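Local coordinates for protein 4-hydroxybutyrate CoA-transferase (Porphyromonas gingivalis, PDB 3D3U) that probably transfers coenzyme A between acyl-CoA thioesters and free carboxylates such as acetate and 4-hydroxybutyrate, at residues G210-L215 against G302-M307; F135-D140 against Q159-G164. All blocks are in the same frame, centred on the assembly; numbering follows the deposited sequence.

Contact 1 of 2, residues G210-L215 against G302-M307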
ATOM      1  N   GLY A 210      -3.311  21.869  -6.837  1.00 22.30           N
ATOM      2  CA  GLY A 210      -3.947  21.905  -5.524  1.00 22.45           C
ATOM      3  C   GLY A 210      -4.610  20.642  -5.010  1.00 23.56           C
ATOM      4  O   GLY A 210      -5.276  20.697  -3.962  1.00 25.26           O
ATOM      5  N   ASP A 211      -4.430  19.523  -5.715  1.00 23.68           N
ATOM      6  CA  ASP A 211      -5.257  18.328  -5.539  1.00 24.75           C
ATOM      7  C   ASP A 211      -4.560  17.332  -4.658  1.00 24.32           C
ATOM      8  O   ASP A 211      -3.372  17.119  -4.864  1.00 28.00           O
ATOM      9  CB  ASP A 211      -5.410  17.612  -6.869  1.00 25.04           C
ATOM     10  CG  ASP A 211      -6.333  18.280  -7.773  1.00 30.56           C
ATOM     11  OD1 ASP A 211      -6.671  17.691  -8.828  1.00 33.42           O
ATOM     12  OD2 ASP A 211      -6.763  19.446  -7.533  1.00 44.77           O
ATOM     13  N   THR A 212      -5.202  16.656  -3.730  1.00 21.94           N
ATOM     14  CA  THR A 212      -4.344  15.904  -2.897  1.00 20.93           C
ATOM     15  C   THR A 212      -4.471  14.491  -3.460  1.00 21.46           C
ATOM     16  O   THR A 212      -5.508  13.854  -3.365  1.00 23.37           O
ATOM     17  CB  THR A 212      -4.682  16.086  -1.441  1.00 19.91           C
ATOM     18  OG1 THR A 212      -5.699  15.173  -1.129  1.00 22.00           O
ATOM     19  CG2 THR A 212      -5.381  17.489  -1.110  1.00 18.58           C
ATOM     20  N   LEU A 213      -3.446  14.009  -4.135  1.00 20.58           N
ATOM     21  CA  LEU A 213      -3.536  12.698  -4.818  1.00 20.49           C
ATOM     22  C   LEU A 213      -3.417  11.445  -4.073  1.00 19.69           C
ATOM     23  O   LEU A 213      -2.662  11.371  -3.132  1.00 19.60           O
ATOM     24  CB  LEU A 213      -2.387  12.520  -5.797  1.00 20.59           C
ATOM     25  CG  LEU A 213      -2.086  13.647  -6.762  1.00 21.90           C
ATOM     26  CD1 LEU A 213      -0.725  13.424  -7.398  1.00 19.21           C
ATOM     27  CD2 LEU A 213      -3.196  13.968  -7.756  1.00 21.22           C
ATOM     28  N   GLN A 214      -4.016  10.403  -4.635  1.00 21.19           N
ATOM     29  CA  GLN A 214      -3.637   9.012  -4.300  1.00 22.07           C
ATOM     30  C   GLN A 214      -3.294   8.126  -5.456  1.00 22.04           C
ATOM     31  O   GLN A 214      -4.171   7.768  -6.248  1.00 22.52           O
ATOM     32  CB  GLN A 214      -4.734   8.300  -3.479  1.00 21.66           C
ATOM     33  CG  GLN A 214      -4.317   6.907  -3.064  1.00 21.15           C
ATOM     34  CD  GLN A 214      -4.726   5.856  -4.055  1.00 21.70           C
ATOM     35  OE1 GLN A 214      -5.886   5.621  -4.245  1.00 28.08           O
ATOM     36  NE2 GLN A 214      -3.779   5.268  -4.720  1.00 24.03           N
ATOM     37  N   LEU A 215      -2.064   7.679  -5.496  1.00 22.69           N
ATOM     38  CA  LEU A 215      -1.657   6.736  -6.545  1.00 25.15           C
ATOM     39  C   LEU A 215      -0.940   5.459  -6.102  1.00 25.59           C
ATOM     40  O   LEU A 215      -0.427   5.387  -5.020  1.00 26.52           O
ATOM     41  CB  LEU A 215      -0.796   7.436  -7.611  1.00 25.74           C
ATOM     42  CG  LEU A 215       0.269   8.503  -7.391  1.00 26.29           C
ATOM     43  CD1 LEU A 215       1.507   7.968  -8.072  1.00 31.17           C
ATOM     44  CD2 LEU A 215      -0.139   9.740  -8.103  1.00 24.51           C
ATOM     45  N   GLY A 302     -12.318  11.004   2.640  1.00 18.32           N
ATOM     46  CA  GLY A 302     -13.237  12.019   2.252  1.00 20.16           C
ATOM     47  C   GLY A 302     -12.894  13.432   2.733  1.00 20.77           C
ATOM     48  O   GLY A 302     -13.204  14.378   1.977  1.00 21.18           O
ATOM     49  N   LYS A 303     -12.359  13.581   3.974  1.00 20.15           N
ATOM     50  CA  LYS A 303     -12.089  14.882   4.555  1.00 20.16           C
ATOM     51  C   LYS A 303     -11.047  15.667   3.679  1.00 20.78           C
ATOM     52  O   LYS A 303     -10.908  16.885   3.760  1.00 20.99           O
ATOM     53  CB  LYS A 303     -11.554  14.772   5.960  1.00 19.95           C
ATOM     54  CG  LYS A 303     -12.083  13.676   6.801  1.00 22.75           C
ATOM     55  CD  LYS A 303     -13.292  14.071   7.607  1.00 25.83           C
ATOM     56  CE  LYS A 303     -13.198  13.502   9.062  1.00 29.00           C
ATOM     57  NZ  LYS A 303     -12.881  14.552  10.141  1.00 27.52           N
ATOM     58  N   ASN A 304     -10.298  14.984   2.834  1.00 21.18           N
ATOM     59  CA  ASN A 304      -9.360  15.670   1.964  1.00 20.72           C
ATOM     60  C   ASN A 304      -9.969  16.240   0.670  1.00 20.36           C
ATOM     61  O   ASN A 304     -10.404  15.484  -0.197  1.00 18.96           O
ATOM     62  CB  ASN A 304      -8.273  14.691   1.636  1.00 20.14           C
ATOM     63  CG  ASN A 304      -7.008  14.994   2.320  1.00 22.61           C
ATOM     64  OD1 ASN A 304      -6.466  16.188   2.343  1.00 24.09           O
ATOM     65  ND2 ASN A 304      -6.418  13.917   2.810  1.00 26.69           N
ATOM     66  N   ASP A 305      -9.969  17.555   0.494  1.00 20.88           N
ATOM     67  CA  ASP A 305     -10.586  18.060  -0.745  1.00 22.32           C
ATOM     68  C   ASP A 305      -9.863  17.864  -2.053  1.00 23.16           C
ATOM     69  O   ASP A 305      -8.572  17.769  -2.115  1.00 23.43           O
ATOM     70  CB  ASP A 305     -10.918  19.499  -0.607  1.00 22.88           C
ATOM     71  CG  ASP A 305     -11.899  19.692   0.445  1.00 24.16           C
ATOM     72  OD1 ASP A 305     -12.510  20.735   0.560  1.00 21.90           O
ATOM     73  OD2 ASP A 305     -12.128  18.772   1.231  1.00 32.45           O
ATOM     74  N   ARG A 306     -10.659  17.816  -3.118  1.00 22.88           N
ATOM     75  CA  ARG A 306     -10.004  17.648  -4.403  1.00 24.22           C
ATOM     76  C   ARG A 306      -9.229  16.359  -4.269  1.00 22.63           C
ATOM     77  O   ARG A 306      -8.051  16.312  -4.554  1.00 23.71           O
ATOM     78  CB  ARG A 306      -9.010  18.825  -4.700  1.00 24.33           C
ATOM     79  CG  ARG A 306      -9.689  20.136  -4.618  1.00 27.69           C
ATOM     80  CD  ARG A 306      -8.867  21.289  -4.081  1.00 37.95           C
ATOM     81  NE  ARG A 306      -9.785  22.423  -4.148  1.00 42.64           N
ATOM     82  CZ  ARG A 306     -10.017  23.165  -5.266  1.00 45.91           C
ATOM     83  NH1 ARG A 306     -10.912  24.159  -5.216  1.00 48.19           N
ATOM     84  NH2 ARG A 306      -9.337  22.961  -6.423  1.00 44.11           N
ATOM     85  N   MET A 307      -9.836  15.320  -3.747  1.00 21.61           N
ATOM     86  CA  MET A 307      -9.011  14.143  -3.567  1.00 21.34           C
ATOM     87  C   MET A 307      -9.112  13.421  -4.850  1.00 21.68           C
ATOM     88  O   MET A 307     -10.233  13.096  -5.249  1.00 22.20           O
ATOM     89  CB  MET A 307      -9.556  13.250  -2.495  1.00 20.43           C
ATOM     90  CG  MET A 307      -8.948  11.888  -2.507  1.00 21.54           C
ATOM     91  SD  MET A 307      -7.368  11.715  -1.634  1.00 25.24           S
ATOM     92  CE  MET A 307      -7.805  12.050   0.072  1.00 25.33           C
TER
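A parallel beta bridge between Thr212 and Met307 joins two neighbouring strands, 212-215 and 307-311, of the mixed sheet, at the point where both begin. Thr212 CA and Met307 CA are 5.0 Å apart and both side chains lie on the same face, where Met307 and Asn304 also touch His237 of strand 235-237. Thr212 N donates to Arg306 O at 3.0 Å, with an N-H...O angle of 146°, and the donor is tilted 31° from the carbonyl plane. A CA-H...O contact from Met307 CA to Thr212 O runs in the reverse sense. The methionine chain bends at chi2 and chi3 and folds back over the threonine, so that Met307 SD reaches Thr212 O, and CE lies near OG1.

The branches of Thr212 divide their contacts: a chi1 of 85° puts OG1 on the Asn304 side, 3.7 Å from Asn304 CG, and leaves CG2 to meet Asp305 O at 3.4 Å. Arg306 crosses Asp211 at about a right angle, its CB 3.7 Å from Asp211 OD2, and its CD comes alongside Gly210 O. Asp211 OD2 lies at the edge of the Arg306 guanidinium, near its plane, but 4.5 Å from Arg306 NH2, beyond a salt bridge; Asp211 OD1 is bound by Lys208 N.

The Thr212-Arg306 bond opens the ladder between the strands, which Gln214 continues with Val308 and Ile310, with Met307 SD and Thr212 CG2 each resting against a backbone carbonyl of the other segment. The opposite charges at the exposed arginine probably add only a modest attraction.

Contact 2 of 2, residues F135-D140 against Q159-G164; sequences FGVSCD and QMPFIG
The peptide group between Gly136 and Val137 is the flat unit of this contact: Ile163 CD1 lies over one face, and Met160 SD lies near its plane at the edge beside Val137 N. Ile163 CD1 is 3.4 Å from Gly136 O and 3.8 Å from Gly136 C, while Met160 SD is 3.7 Å from Val137 N. Ile163 CG1 stands anti to its own carbonyl carbon (chi1 -51°), and the extended chi2 carries CD1 across the amide. Met160 CG is anti to the backbone N (chi1 179°), and the bend at chi2 turns SD to the peptide.

Gly136 is the second residue of a type II' beta turn from Phe135 to Ser138, a position where its positive phi is well suited to glycine. Gly136 CA lies 3.9 Å from Met160 SD and also meets Pro161 O. At the third residue of the turn, Val137 CG1 touches Pro161 CG at 3.5 Å and reaches Met160 SD at 4.0 Å.

The loop between strand 132-134 and helix 142-148 thus packs on the loop after strand 151-157. Met160 also packs on Gln123 and Ser125, and Ile163 on strand 287-289. Gly136 O accepts from Asn167 ND2, and Ser134 OG bonds both Gly136 N and Ile163 O. The loops therefore rest on apolar fit, while Ser134 and Asn167 satisfy these backbone polar groups.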
ATOM      1  N   PHE A 135       7.394   2.565  13.828  1.00 20.16           N
ATOM      2  CA  PHE A 135       7.157   1.484  12.913  1.00 18.92           C
ATOM      3  C   PHE A 135       7.915   1.688  11.621  1.00 19.00           C
ATOM      4  O   PHE A 135       7.959   0.779  10.812  1.00 19.70           O
ATOM      5  CB  PHE A 135       5.672   1.248  12.720  1.00 17.97           C
ATOM      6  CG  PHE A 135       5.064   0.520  13.878  1.00 18.79           C
ATOM      7  CD1 PHE A 135       4.260   1.178  14.801  1.00 19.67           C
ATOM      8  CD2 PHE A 135       5.364  -0.810  14.109  1.00 15.91           C
ATOM      9  CE1 PHE A 135       3.792   0.501  15.922  1.00 16.32           C
ATOM     10  CE2 PHE A 135       4.875  -1.469  15.195  1.00 13.09           C
ATOM     11  CZ  PHE A 135       4.106  -0.816  16.106  1.00 15.02           C
ATOM     12  N   GLY A 136       8.510   2.866  11.431  1.00 18.14           N
ATOM     13  CA  GLY A 136       9.253   3.186  10.201  1.00 18.20           C
ATOM     14  C   GLY A 136       8.388   3.213   8.955  1.00 18.91           C
ATOM     15  O   GLY A 136       7.395   3.992   8.843  1.00 19.82           O
ATOM     16  N   VAL A 137       8.742   2.332   8.022  1.00 18.95           N
ATOM     17  CA  VAL A 137       8.119   2.259   6.665  1.00 18.28           C
ATOM     18  C   VAL A 137       6.785   1.434   6.538  1.00 18.95           C
ATOM     19  O   VAL A 137       6.254   1.196   5.447  1.00 18.11           O
ATOM     20  CB  VAL A 137       9.168   1.886   5.579  1.00 17.64           C
ATOM     21  CG1 VAL A 137      10.512   2.620   5.827  1.00 12.71           C
ATOM     22  CG2 VAL A 137       9.391   0.403   5.549  1.00 18.29           C
ATOM     23  N   SER A 138       6.237   1.039   7.681  1.00 20.84           N
ATOM     24  CA  SER A 138       4.997   0.209   7.714  1.00 22.85           C
ATOM     25  C   SER A 138       4.057   0.473   8.911  1.00 23.16           C
ATOM     26  O   SER A 138       4.357   0.107  10.052  1.00 23.06           O
ATOM     27  CB  SER A 138       5.394  -1.249   7.729  1.00 21.83           C
ATOM     28  OG  SER A 138       5.097  -1.753   6.482  1.00 26.22           O
ATOM     29  N   CYS A 139       2.958   1.154   8.688  1.00 23.29           N
ATOM     30  CA  CYS A 139       2.072   1.324   9.804  1.00 24.70           C
ATOM     31  C   CYS A 139       0.949   0.298   9.572  1.00 26.43           C
ATOM     32  O   CYS A 139       0.722  -0.624  10.389  1.00 26.23           O
ATOM     33  CB  CYS A 139       1.550   2.714   9.735  1.00 24.45           C
ATOM     34  SG  CYS A 139       0.829   3.103  11.283  1.00 25.47           S
ATOM     35  N   ASP A 140       0.343   0.453   8.371  1.00 26.42           N
ATOM     36  CA  ASP A 140      -0.753  -0.318   7.825  1.00 26.20           C
ATOM     37  C   ASP A 140      -1.484  -1.216   8.772  1.00 23.76           C
ATOM     38  O   ASP A 140      -2.315  -0.705   9.532  1.00 24.78           O
ATOM     39  CB  ASP A 140      -0.277  -1.062   6.613  1.00 28.14           C
ATOM     40  CG  ASP A 140       0.981  -1.740   6.868  1.00 32.82           C
ATOM     41  OD1 ASP A 140       0.970  -2.769   7.614  1.00 39.32           O
ATOM     42  OD2 ASP A 140       2.046  -1.281   6.388  1.00 39.64           O
ATOM     43  N   GLN A 159      19.047   0.330  11.017  1.00 28.17           N
ATOM     44  CA  GLN A 159      18.802   0.855   9.689  1.00 27.02           C
ATOM     45  C   GLN A 159      17.334   1.327   9.445  1.00 27.08           C
ATOM     46  O   GLN A 159      17.094   2.107   8.493  1.00 27.82           O
ATOM     47  CB  GLN A 159      19.141  -0.213   8.650  1.00 27.34           C
ATOM     48  CG  GLN A 159      20.104   0.195   7.561  1.00 27.80           C
ATOM     49  CD  GLN A 159      21.416  -0.414   7.863  1.00 33.22           C
ATOM     50  OE1 GLN A 159      22.125  -0.966   6.982  1.00 33.35           O
ATOM     51  NE2 GLN A 159      21.749  -0.395   9.169  1.00 36.16           N
ATOM     52  N   MET A 160      16.350   0.849  10.225  1.00 25.88           N
ATOM     53  CA  MET A 160      14.915   1.231   9.978  1.00 25.34           C
ATOM     54  C   MET A 160      14.786   2.720  10.222  1.00 24.46           C
ATOM     55  O   MET A 160      15.147   3.155  11.302  1.00 26.22           O
ATOM     56  CB  MET A 160      13.927   0.499  10.927  1.00 24.93           C
ATOM     57  CG  MET A 160      12.466   0.912  10.695  1.00 24.68           C
ATOM     58  SD  MET A 160      11.853   0.520   8.976  1.00 23.44           S
ATOM     59  CE  MET A 160      11.790  -1.226   8.951  1.00 19.19           C
ATOM     60  N   PRO A 161      14.314   3.501   9.259  1.00 23.35           N
ATOM     61  CA  PRO A 161      14.057   4.931   9.450  1.00 22.79           C
ATOM     62  C   PRO A 161      12.978   5.275  10.480  1.00 22.30           C
ATOM     63  O   PRO A 161      12.088   4.487  10.749  1.00 23.57           O
ATOM     64  CB  PRO A 161      13.543   5.381   8.065  1.00 21.47           C
ATOM     65  CG  PRO A 161      13.204   4.237   7.404  1.00 19.58           C
ATOM     66  CD  PRO A 161      14.002   3.105   7.884  1.00 23.05           C
ATOM     67  N   PHE A 162      13.044   6.479  10.990  1.00 21.22           N
ATOM     68  CA  PHE A 162      12.146   6.910  11.985  1.00 21.01           C
ATOM     69  C   PHE A 162      11.258   7.876  11.312  1.00 20.93           C
ATOM     70  O   PHE A 162      11.728   8.931  10.885  1.00 21.80           O
ATOM     71  CB  PHE A 162      12.901   7.659  13.099  1.00 20.75           C
ATOM     72  CG  PHE A 162      12.071   7.873  14.363  1.00 19.93           C
ATOM     73  CD1 PHE A 162      11.214   8.979  14.491  1.00 17.51           C
ATOM     74  CD2 PHE A 162      12.132   6.971  15.409  1.00 17.17           C
ATOM     75  CE1 PHE A 162      10.445   9.187  15.627  1.00 13.11           C
ATOM     76  CE2 PHE A 162      11.359   7.186  16.551  1.00 15.14           C
ATOM     77  CZ  PHE A 162      10.516   8.303  16.637  1.00 15.27           C
ATOM     78  N   ILE A 163       9.971   7.552  11.323  1.00 20.22           N
ATOM     79  CA  ILE A 163       8.907   8.329  10.723  1.00 19.54           C
ATOM     80  C   ILE A 163       7.735   8.432  11.707  1.00 19.75           C
ATOM     81  O   ILE A 163       7.398   7.472  12.470  1.00 21.15           O
ATOM     82  CB  ILE A 163       8.441   7.563   9.503  1.00 20.43           C
ATOM     83  CG1 ILE A 163       9.626   7.196   8.628  1.00 19.47           C
ATOM     84  CG2 ILE A 163       7.300   8.287   8.756  1.00 20.22           C
ATOM     85  CD1 ILE A 163       9.132   6.591   7.433  1.00 21.66           C
ATOM     86  N   GLY A 164       7.052   9.563  11.639  1.00 18.95           N
ATOM     87  CA  GLY A 164       6.198  10.005  12.737  1.00 18.83           C
ATOM     88  C   GLY A 164       4.797   9.836  12.302  1.00 19.30           C
ATOM     89  O   GLY A 164       4.550   8.981  11.474  1.00 20.68           O
TER

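Overall arrangement
Both contacts are largely buried, but only contact 1 has an exposed participant, Arg306. Contact 1 pairs two adjacent strands well inside the mixed sheet, whereas contact 2 joins two loops near its edge: segment 159-164 follows strand 151-157 of the parallel sheet and leads into the outermost mixed-sheet strand, 164-165. Their chemistry follows their place. Within the sheet backbone hydrogen bonds tie the strands and side chains add to them; between the loops apolar side chains pack on a glycine backbone and on Val137, and bridging polar residues supply the bonds. With centres 23 Å apart and nearest atoms about 13 Å, the contacts do not touch; the mixed sheet links their neighbourhoods.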